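Long-range contacts in aspartate--tRNA(Asp/Asn) ligase (Sulfolobus tokodaii, PDB 1WYD), which catalyses the ATP-dependent attachment of aspartate to tRNA(Asp) and, being non-discriminating, also to tRNA(Asn): residues B[188-196]-B[224-232]; B[326-334]-B[355-366]. All coordinates share one frame; numbering follows the deposited sequence.

Interaction 1 of 2, residues B[188-196]-B[224-232]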
loop_
_atom_site.group_PDB
_atom_site.type_symbol
_atom_site.label_atom_id
_atom_site.label_comp_id
_atom_site.label_asym_id
_atom_site.label_seq_id
_atom_site.Cartn_x
_atom_site.Cartn_y
_atom_site.Cartn_z
ATOM N N PRO B 188 -5.005 -8.660 7.836
ATOM C CA PRO B 188 -5.321 -7.590 8.777
ATOM C C PRO B 188 -6.601 -7.862 9.582
ATOM O O PRO B 188 -6.953 -6.998 10.418
ATOM C CB PRO B 188 -5.473 -6.368 7.875
ATOM C CG PRO B 188 -5.842 -6.905 6.579
ATOM C CD PRO B 188 -5.413 -8.319 6.465
ATOM N N GLN B 189 -7.227 -9.040 9.360
ATOM C CA GLN B 189 -8.552 -9.427 9.886
ATOM C C GLN B 189 -9.111 -8.658 11.091
ATOM O O GLN B 189 -10.097 -7.922 10.950
ATOM C CB GLN B 189 -8.639 -10.933 10.156
ATOM C CG GLN B 189 -10.069 -11.437 10.350
ATOM C CD GLN B 189 -10.968 -11.086 9.157
ATOM O OE1 GLN B 189 -10.625 -11.418 8.023
ATOM N NE2 GLN B 189 -12.106 -10.408 9.406
ATOM N N LEU B 190 -8.541 -8.870 12.267
ATOM C CA LEU B 190 -9.046 -8.240 13.471
ATOM C C LEU B 190 -8.987 -6.722 13.387
ATOM O O LEU B 190 -9.947 -6.049 13.767
ATOM C CB LEU B 190 -8.254 -8.711 14.721
ATOM C CG LEU B 190 -8.439 -7.872 16.006
ATOM C CD1 LEU B 190 -9.853 -8.031 16.594
ATOM C CD2 LEU B 190 -7.382 -8.231 17.079
ATOM N N TYR B 191 -7.885 -6.187 12.862
ATOM C CA TYR B 191 -7.663 -4.748 12.867
ATOM C C TYR B 191 -8.599 -3.984 11.936
ATOM O O TYR B 191 -9.029 -2.869 12.281
ATOM C CB TYR B 191 -6.205 -4.436 12.620
ATOM C CG TYR B 191 -5.331 -4.922 13.790
ATOM C CD1 TYR B 191 -4.696 -6.171 13.739
ATOM C CD2 TYR B 191 -5.194 -4.161 14.955
ATOM C CE1 TYR B 191 -3.905 -6.638 14.807
ATOM C CE2 TYR B 191 -4.416 -4.615 16.029
ATOM C CZ TYR B 191 -3.778 -5.862 15.945
ATOM O OH TYR B 191 -3.011 -6.335 16.992
ATOM N N LYS B 192 -8.948 -4.586 10.801
ATOM C CA LYS B 192 -9.792 -3.904 9.827
ATOM C C LYS B 192 -11.232 -3.931 10.314
ATOM O O LYS B 192 -11.980 -2.982 10.102
ATOM C CB LYS B 192 -9.621 -4.485 8.405
ATOM C CG LYS B 192 -10.090 -5.894 8.235
ATOM C CD LYS B 192 -9.709 -6.462 6.882
ATOM C CE LYS B 192 -10.469 -7.782 6.662
ATOM N NZ LYS B 192 -10.190 -8.445 5.387
ATOM N N GLU B 193 -11.602 -4.989 11.034
ATOM C CA GLU B 193 -12.905 -5.019 11.698
ATOM C C GLU B 193 -12.973 -3.882 12.689
ATOM O O GLU B 193 -13.958 -3.144 12.721
ATOM C CB GLU B 193 -13.142 -6.345 12.406
ATOM C CG GLU B 193 -13.143 -7.547 11.470
ATOM C CD GLU B 193 -13.815 -8.770 12.078
ATOM O OE1 GLU B 193 -14.921 -8.634 12.657
ATOM O OE2 GLU B 193 -13.259 -9.886 11.943
ATOM N N LEU B 194 -11.907 -3.738 13.480
ATOM C CA LEU B 194 -11.807 -2.688 14.473
ATOM C C LEU B 194 -11.955 -1.311 13.851
ATOM O O LEU B 194 -12.689 -0.464 14.386
ATOM C CB LEU B 194 -10.455 -2.754 15.233
ATOM C CG LEU B 194 -10.241 -3.980 16.141
ATOM C CD1 LEU B 194 -9.119 -3.717 17.115
ATOM C CD2 LEU B 194 -11.511 -4.397 16.879
ATOM N N MET B 195 -11.212 -1.083 12.769
ATOM C CA MET B 195 -11.217 0.203 12.095
ATOM C C MET B 195 -12.533 0.393 11.358
ATOM O O MET B 195 -12.936 1.523 11.128
ATOM C CB MET B 195 -10.064 0.329 11.102
ATOM C CG MET B 195 -8.702 0.312 11.731
ATOM S SD MET B 195 -8.412 1.742 12.707
ATOM C CE MET B 195 -8.091 2.926 11.444
ATOM N N ALA B 196 -13.203 -0.698 10.985
ATOM C CA ALA B 196 -14.556 -0.559 10.464
ATOM C C ALA B 196 -15.474 -0.103 11.605
ATOM O O ALA B 196 -16.523 0.537 11.366
ATOM C CB ALA B 196 -15.030 -1.853 9.878
ATOM N N ILE B 224 0.895 -10.136 -1.021
ATOM C CA ILE B 224 0.103 -8.922 -0.860
ATOM C C ILE B 224 -1.381 -9.218 -0.840
ATOM O O ILE B 224 -1.904 -9.885 -1.719
ATOM C CB ILE B 224 0.420 -7.942 -2.022
ATOM C CG1 ILE B 224 1.949 -7.729 -2.103
ATOM C CG2 ILE B 224 -0.383 -6.656 -1.897
ATOM C CD1 ILE B 224 2.531 -7.031 -0.933
ATOM N N SER B 225 -2.050 -8.717 0.185
ATOM C CA SER B 225 -3.440 -8.971 0.425
ATOM C C SER B 225 -4.176 -7.627 0.243
ATOM O O SER B 225 -3.690 -6.570 0.671
ATOM C CB SER B 225 -3.573 -9.567 1.833
ATOM O OG SER B 225 -4.918 -9.686 2.311
ATOM N N MET B 226 -5.330 -7.698 -0.440
ATOM C CA MET B 226 -6.178 -6.553 -0.756
ATOM C C MET B 226 -7.479 -6.731 0.022
ATOM O O MET B 226 -8.351 -7.527 -0.370
ATOM C CB MET B 226 -6.463 -6.495 -2.261
ATOM C CG MET B 226 -5.224 -6.702 -3.173
ATOM S SD MET B 226 -5.604 -7.001 -4.902
ATOM C CE MET B 226 -5.993 -5.355 -5.483
ATOM N N ASP B 227 -7.618 -5.951 1.090
ATOM C CA ASP B 227 -8.646 -6.161 2.123
ATOM C C ASP B 227 -9.608 -5.023 2.241
ATOM O O ASP B 227 -9.221 -3.834 2.126
ATOM C CB ASP B 227 -8.006 -6.373 3.502
ATOM C CG ASP B 227 -7.466 -7.758 3.662
ATOM O OD1 ASP B 227 -8.249 -8.690 4.001
ATOM O OD2 ASP B 227 -6.281 -8.025 3.441
ATOM N N VAL B 228 -10.848 -5.380 2.558
ATOM C CA VAL B 228 -11.943 -4.435 2.595
ATOM C C VAL B 228 -12.883 -4.846 3.683
ATOM O O VAL B 228 -13.218 -6.016 3.789
ATOM C CB VAL B 228 -12.648 -4.452 1.244
ATOM C CG1 VAL B 228 -13.981 -3.700 1.286
ATOM C CG2 VAL B 228 -11.702 -3.905 0.181
ATOM N N GLU B 229 -13.317 -3.893 4.489
ATOM C CA GLU B 229 -14.190 -4.194 5.607
ATOM C C GLU B 229 -15.233 -3.090 5.617
ATOM O O GLU B 229 -14.887 -1.919 5.502
ATOM C CB GLU B 229 -13.393 -4.259 6.941
ATOM C CG GLU B 229 -14.042 -5.098 8.052
ATOM C CD GLU B 229 -14.220 -6.588 7.716
ATOM O OE1 GLU B 229 -15.085 -7.254 8.321
ATOM O OE2 GLU B 229 -13.482 -7.136 6.867
ATOM N N MET B 230 -16.505 -3.458 5.704
ATOM C CA MET B 230 -17.601 -2.517 5.498
ATOM C C MET B 230 -18.638 -2.645 6.611
ATOM O O MET B 230 -19.278 -3.671 6.757
ATOM C CB MET B 230 -18.212 -2.734 4.103
ATOM C CG MET B 230 -19.196 -1.681 3.667
ATOM S SD MET B 230 -20.134 -2.070 2.089
ATOM C CE MET B 230 -20.302 -0.474 1.525
ATOM N N ALA B 231 -18.753 -1.614 7.441
ATOM C CA ALA B 231 -19.805 -1.594 8.454
ATOM C C ALA B 231 -21.192 -1.368 7.831
ATOM O O ALA B 231 -21.314 -0.714 6.769
ATOM C CB ALA B 231 -19.505 -0.583 9.556
ATOM N N PHE B 232 -22.194 -1.965 8.493
ATOM C CA PHE B 232 -23.610 -1.981 8.072
ATOM C C PHE B 232 -23.758 -2.599 6.704
ATOM O O PHE B 232 -24.346 -2.026 5.798
ATOM C CB PHE B 232 -24.265 -0.584 8.157
ATOM C CG PHE B 232 -24.105 0.059 9.507
ATOM C CD1 PHE B 232 -23.133 1.034 9.717
ATOM C CD2 PHE B 232 -24.885 -0.347 10.578
ATOM C CE1 PHE B 232 -22.964 1.614 10.984
ATOM C CE2 PHE B 232 -24.724 0.230 11.840
ATOM C CZ PHE B 232 -23.766 1.215 12.048
#

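Interaction 2 of 2, residues B[326-334]-B[355-366]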
loop_
_atom_site.group_PDB
_atom_site.type_symbol
_atom_site.label_atom_id
_atom_site.label_comp_id
_atom_site.label_asym_id
_atom_site.label_seq_id
_atom_site.Cartn_x
_atom_site.Cartn_y
_atom_site.Cartn_z
ATOM N N ALA B 326 -16.421 -25.083 8.798
ATOM C CA ALA B 326 -15.203 -24.931 7.999
ATOM C C ALA B 326 -14.726 -23.459 7.832
ATOM O O ALA B 326 -13.846 -23.175 7.037
ATOM C CB ALA B 326 -15.402 -25.576 6.628
ATOM N N ARG B 327 -15.323 -22.539 8.578
ATOM C CA ARG B 327 -15.043 -21.116 8.432
ATOM C C ARG B 327 -14.689 -20.575 9.813
ATOM O O ARG B 327 -15.083 -21.172 10.792
ATOM C CB ARG B 327 -16.265 -20.407 7.852
ATOM C CG ARG B 327 -16.565 -20.822 6.402
ATOM C CD ARG B 327 -16.077 -19.804 5.418
ATOM N NE ARG B 327 -15.560 -20.381 4.198
ATOM C CZ ARG B 327 -15.171 -19.672 3.142
ATOM N NH1 ARG B 327 -15.196 -18.339 3.151
ATOM N NH2 ARG B 327 -14.742 -20.318 2.073
ATOM N N PRO B 328 -13.922 -19.480 9.902
ATOM C CA PRO B 328 -13.518 -18.924 11.200
ATOM C C PRO B 328 -14.651 -18.677 12.193
ATOM O O PRO B 328 -15.822 -18.617 11.821
ATOM C CB PRO B 328 -12.862 -17.612 10.801
ATOM C CG PRO B 328 -12.234 -17.947 9.515
ATOM C CD PRO B 328 -13.311 -18.729 8.791
ATOM N N PHE B 329 -14.281 -18.534 13.460
ATOM C CA PHE B 329 -15.225 -18.192 14.523
ATOM C C PHE B 329 -15.822 -16.801 14.314
ATOM O O PHE B 329 -16.849 -16.467 14.902
ATOM C CB PHE B 329 -14.503 -18.223 15.877
ATOM C CG PHE B 329 -13.555 -17.053 16.090
ATOM C CD1 PHE B 329 -13.956 -15.935 16.830
ATOM C CD2 PHE B 329 -12.265 -17.071 15.567
ATOM C CE1 PHE B 329 -13.083 -14.837 17.031
ATOM C CE2 PHE B 329 -11.380 -15.978 15.768
ATOM C CZ PHE B 329 -11.795 -14.861 16.504
ATOM N N TYR B 330 -15.147 -15.963 13.538
ATOM C CA TYR B 330 -15.581 -14.578 13.402
ATOM C C TYR B 330 -16.643 -14.427 12.302
ATOM O O TYR B 330 -17.158 -13.332 12.092
ATOM C CB TYR B 330 -14.389 -13.579 13.216
ATOM C CG TYR B 330 -13.386 -13.943 12.132
ATOM C CD1 TYR B 330 -13.688 -13.767 10.805
ATOM C CD2 TYR B 330 -12.124 -14.445 12.456
ATOM C CE1 TYR B 330 -12.789 -14.093 9.805
ATOM C CE2 TYR B 330 -11.199 -14.774 11.458
ATOM C CZ TYR B 330 -11.554 -14.595 10.131
ATOM O OH TYR B 330 -10.676 -14.920 9.125
ATOM N N THR B 331 -16.973 -15.534 11.629
ATOM C CA THR B 331 -17.939 -15.551 10.517
ATOM C C THR B 331 -19.385 -15.826 10.995
ATOM O O THR B 331 -19.637 -16.785 11.686
ATOM C CB THR B 331 -17.422 -16.551 9.424
ATOM O OG1 THR B 331 -16.752 -15.813 8.391
ATOM C CG2 THR B 331 -18.534 -17.250 8.666
ATOM N N LYS B 332 -20.320 -14.943 10.648
ATOM C CA LYS B 332 -21.737 -15.099 11.037
ATOM C C LYS B 332 -22.348 -16.358 10.411
ATOM O O LYS B 332 -22.079 -16.670 9.253
ATOM C CB LYS B 332 -22.546 -13.860 10.660
ATOM C CG LYS B 332 -24.017 -13.930 11.035
ATOM C CD LYS B 332 -24.580 -12.574 11.474
ATOM C CE LYS B 332 -26.125 -12.571 11.373
ATOM N NZ LYS B 332 -26.664 -11.202 11.097
ATOM N N SER B 333 -23.108 -17.111 11.205
ATOM C CA SER B 333 -23.781 -18.323 10.724
ATOM C C SER B 333 -25.095 -17.906 10.095
ATOM O O SER B 333 -25.548 -16.786 10.297
ATOM C CB SER B 333 -24.061 -19.262 11.884
ATOM O OG SER B 333 -22.854 -19.730 12.462
ATOM N N LYS B 334 -25.707 -18.789 9.320
ATOM C CA LYS B 334 -26.999 -18.455 8.727
ATOM C C LYS B 334 -28.072 -18.631 9.799
ATOM O O LYS B 334 -27.995 -19.557 10.617
ATOM C CB LYS B 334 -27.289 -19.293 7.471
ATOM C CG LYS B 334 -26.390 -18.959 6.291
ATOM C CD LYS B 334 -26.935 -19.469 4.981
ATOM C CE LYS B 334 -27.548 -18.312 4.168
ATOM N NZ LYS B 334 -28.326 -18.787 3.003
ATOM N N SER B 355 -11.650 -14.448 -0.576
ATOM C CA SER B 355 -12.601 -14.964 0.408
ATOM C C SER B 355 -13.175 -13.842 1.289
ATOM O O SER B 355 -12.465 -12.895 1.623
ATOM C CB SER B 355 -11.967 -16.070 1.254
ATOM O OG SER B 355 -10.823 -15.566 1.965
ATOM N N GLY B 356 -14.463 -13.917 1.620
ATOM C CA GLY B 356 -15.042 -13.032 2.615
ATOM C C GLY B 356 -16.302 -13.537 3.322
ATOM O O GLY B 356 -16.747 -14.674 3.101
ATOM N N SER B 357 -16.897 -12.688 4.172
ATOM C CA SER B 357 -18.117 -13.069 4.901
ATOM C C SER B 357 -18.810 -11.943 5.653
ATOM O O SER B 357 -18.359 -10.811 5.676
ATOM C CB SER B 357 -17.803 -14.162 5.916
ATOM O OG SER B 357 -17.072 -13.616 7.012
ATOM N N THR B 358 -19.930 -12.290 6.271
ATOM C CA THR B 358 -20.571 -11.435 7.225
ATOM C C THR B 358 -19.954 -11.869 8.529
ATOM O O THR B 358 -19.770 -13.057 8.758
ATOM C CB THR B 358 -22.071 -11.722 7.269
ATOM O OG1 THR B 358 -22.606 -11.661 5.944
ATOM C CG2 THR B 358 -22.793 -10.603 8.031
ATOM N N ARG B 359 -19.660 -10.915 9.398
ATOM C CA ARG B 359 -18.948 -11.267 10.622
ATOM C C ARG B 359 -19.918 -11.307 11.791
ATOM O O ARG B 359 -21.027 -10.782 11.711
ATOM C CB ARG B 359 -17.832 -10.272 10.901
ATOM C CG ARG B 359 -17.167 -9.725 9.647
ATOM C CD ARG B 359 -16.424 -10.750 8.794
ATOM N NE ARG B 359 -15.408 -10.083 7.997
ATOM C CZ ARG B 359 -14.652 -10.663 7.075
ATOM N NH1 ARG B 359 -14.799 -11.948 6.796
ATOM N NH2 ARG B 359 -13.751 -9.944 6.408
ATOM N N ASN B 360 -19.494 -11.919 12.886
ATOM C CA ASN B 360 -20.188 -11.752 14.147
ATOM C C ASN B 360 -19.920 -10.373 14.748
ATOM O O ASN B 360 -18.972 -9.721 14.359
ATOM C CB ASN B 360 -19.815 -12.885 15.101
ATOM C CG ASN B 360 -20.294 -14.237 14.609
ATOM O OD1 ASN B 360 -19.582 -15.251 14.750
ATOM N ND2 ASN B 360 -21.495 -14.266 14.007
ATOM N N HIS B 361 -20.777 -9.919 15.661
ATOM C CA HIS B 361 -20.604 -8.608 16.302
ATOM C C HIS B 361 -21.040 -8.583 17.759
ATOM O O HIS B 361 -20.909 -7.552 18.432
ATOM C CB HIS B 361 -21.277 -7.461 15.512
ATOM C CG HIS B 361 -22.775 -7.499 15.517
ATOM N ND1 HIS B 361 -23.529 -6.974 16.546
ATOM C CD2 HIS B 361 -23.662 -7.972 14.607
ATOM C CE1 HIS B 361 -24.814 -7.146 16.280
ATOM N NE2 HIS B 361 -24.921 -7.751 15.113
ATOM N N LYS B 362 -21.529 -9.708 18.256
ATOM C CA LYS B 362 -21.791 -9.855 19.682
ATOM C C LYS B 362 -20.727 -10.762 20.302
ATOM O O LYS B 362 -20.338 -11.774 19.717
ATOM C CB LYS B 362 -23.195 -10.429 19.940
ATOM C CG LYS B 362 -24.390 -9.512 19.595
ATOM C CD LYS B 362 -25.577 -10.328 19.026
ATOM C CE LYS B 362 -26.811 -9.470 18.605
ATOM N NZ LYS B 362 -26.905 -8.134 19.285
ATOM N N ARG B 363 -20.256 -10.376 21.480
ATOM C CA ARG B 363 -19.287 -11.154 22.252
ATOM C C ARG B 363 -19.747 -12.609 22.498
ATOM O O ARG B 363 -18.968 -13.558 22.322
ATOM C CB ARG B 363 -18.966 -10.401 23.561
ATOM C CG ARG B 363 -18.748 -11.259 24.821
ATOM C CD ARG B 363 -18.015 -10.513 25.951
ATOM N NE ARG B 363 -16.765 -11.189 26.269
ATOM C CZ ARG B 363 -15.588 -10.606 26.423
ATOM N NH1 ARG B 363 -15.443 -9.295 26.309
ATOM N NH2 ARG B 363 -14.539 -11.361 26.697
ATOM N N GLU B 364 -21.020 -12.775 22.858
ATOM C CA GLU B 364 -21.600 -14.098 23.141
ATOM C C GLU B 364 -21.594 -15.045 21.933
ATOM O O GLU B 364 -21.187 -16.198 22.051
ATOM C CB GLU B 364 -23.030 -13.968 23.722
ATOM N N VAL B 365 -22.046 -14.582 20.771
ATOM C CA VAL B 365 -21.999 -15.451 19.591
ATOM C C VAL B 365 -20.540 -15.751 19.195
ATOM O O VAL B 365 -20.216 -16.882 18.827
ATOM C CB VAL B 365 -22.877 -14.936 18.399
ATOM C CG1 VAL B 365 -22.668 -13.489 18.171
ATOM C CG2 VAL B 365 -22.577 -15.676 17.124
ATOM N N LEU B 366 -19.665 -14.751 19.288
ATOM C CA LEU B 366 -18.239 -14.998 19.074
ATOM C C LEU B 366 -17.720 -16.062 20.050
ATOM O O LEU B 366 -17.013 -16.973 19.661
ATOM C CB LEU B 366 -17.422 -13.724 19.226
ATOM C CG LEU B 366 -17.310 -12.797 18.018
ATOM C CD1 LEU B 366 -16.786 -11.447 18.462
ATOM C CD2 LEU B 366 -16.424 -13.365 16.924
#

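Interaction 1 of 2, residues B[188-196]-B[224-232]
K192 reaches from its helix across to D227 and E229, two acidic residues on the facing side of strand 224-231, and together they form a buried salt-bridge network. Its CG lies between the backbone N and the carbonyl carbon (chi1 66°) and the chain beyond is extended, crossing both carboxylate side chains at about a right angle. K192 NZ meets D227 OD1 at a modelled 2.4 Å, so short that the exact length is doubtful; the salt bridge to E229 OE2 is long, 3.8 Å, and the stronger partner of E229 is R359. E193 and E229 bring like charges near each other, OE1 to OE1 4.6 Å, a pairing probably eased by R359 and by H394, which hydrogen-bonds E193. Within the helix, Q189 NE2 donates to E193 OE2 at 2.8 Å, the acceptor lying near the amide plane and the donor above the carboxylate plane. Van der Waals contacts, two of them from carbon to oxygen, continue the contact at both ends. P188 CD touches D227 OD2 at 3.2 Å, while A196 CB rests on E229 CG at 3.9 Å and A231 CB on A196 O. Residues 189-192 are predicted to bind aspartate, so the network probably lines the amino-acid pocket. Helix segment 189-196 crosses strand segment 224-231 at -36°, their axes 7.7 Å apart at closest approach. Strand 222-231 runs antiparallel to strands 201-209 and 394-400 on its two sides, in the mixed, largely antiparallel sheet of the class II catalytic domain; helix 128-150 packs on M226 and V228 from the opposite face, and Y191 meets the second subunit.

Interaction 2 of 2, residues B[326-334]-B[355-366]
T331 and S357 face each other through their hydroxyls, OG1 to OG 2.6 Å, in a hydrogen bond that either could donate. S357 OG sits between its backbone N and carbonyl carbon (chi1 73°), placed to receive R359 NH1 as well, at 2.8 Å. R359 NH1 also lies at the edge of the Y330 ring, 4.2 Å from Y330 CE1, while P328 CB covers one ring face. F329 turns its ring obliquely to L366, F329 CD1 to L366 CD2 3.6 Å. Y330 CB stands over the centre of one face of the F329 ring. Backbones bridge once, at T331 and R359: N360 N donates to Y330 O at 2.8 Å from above the carbonyl plane, and K332 N to T358 O at 2.7 Å. The N360 side chain crosses K332 obliquely, with CG 3.9 Å from both T331 O and K332 CA. With the amide of N360 trimmed back to an alanine, a gap would probably open beside K332 and the F329 and T331 carbonyls would lose a polar neighbour. The type I turn 328-331 lies against the run from S357 to N360, which includes R359 and follows S355, both predicted to bind aspartate. Strand 351-358 is flanked by strands 343-348 and 394-400; Y330 and R359 also touch helix 189-199, Y330 OH is hydrogen-bonded to E167, also a predicted aspartate ligand, and L366 packs on L384 of helix 381-384.

Overall arrangement
Along the chain the two contacts come in series, neither enclosing nor crossing the other. Interaction 1 closes the excursion through strand 201-209 and the loop after it, which carries R210 to E212, predicted to bind ATP, and so lays helix 189-199 on the catalytic sheet. Much later, interaction 2 closes a shorter loop holding strand 343-348 and the first half of strand 351-358, tying the 326-334 loop to the strand end and the helix that follows. The two meet directly: E229 OE2 forms a salt bridge with R359 NH2 at 2.9 Å, and Q189 CG packs on Y330 CZ. Both thus probably border one aspartate pocket, and both touch the second subunit.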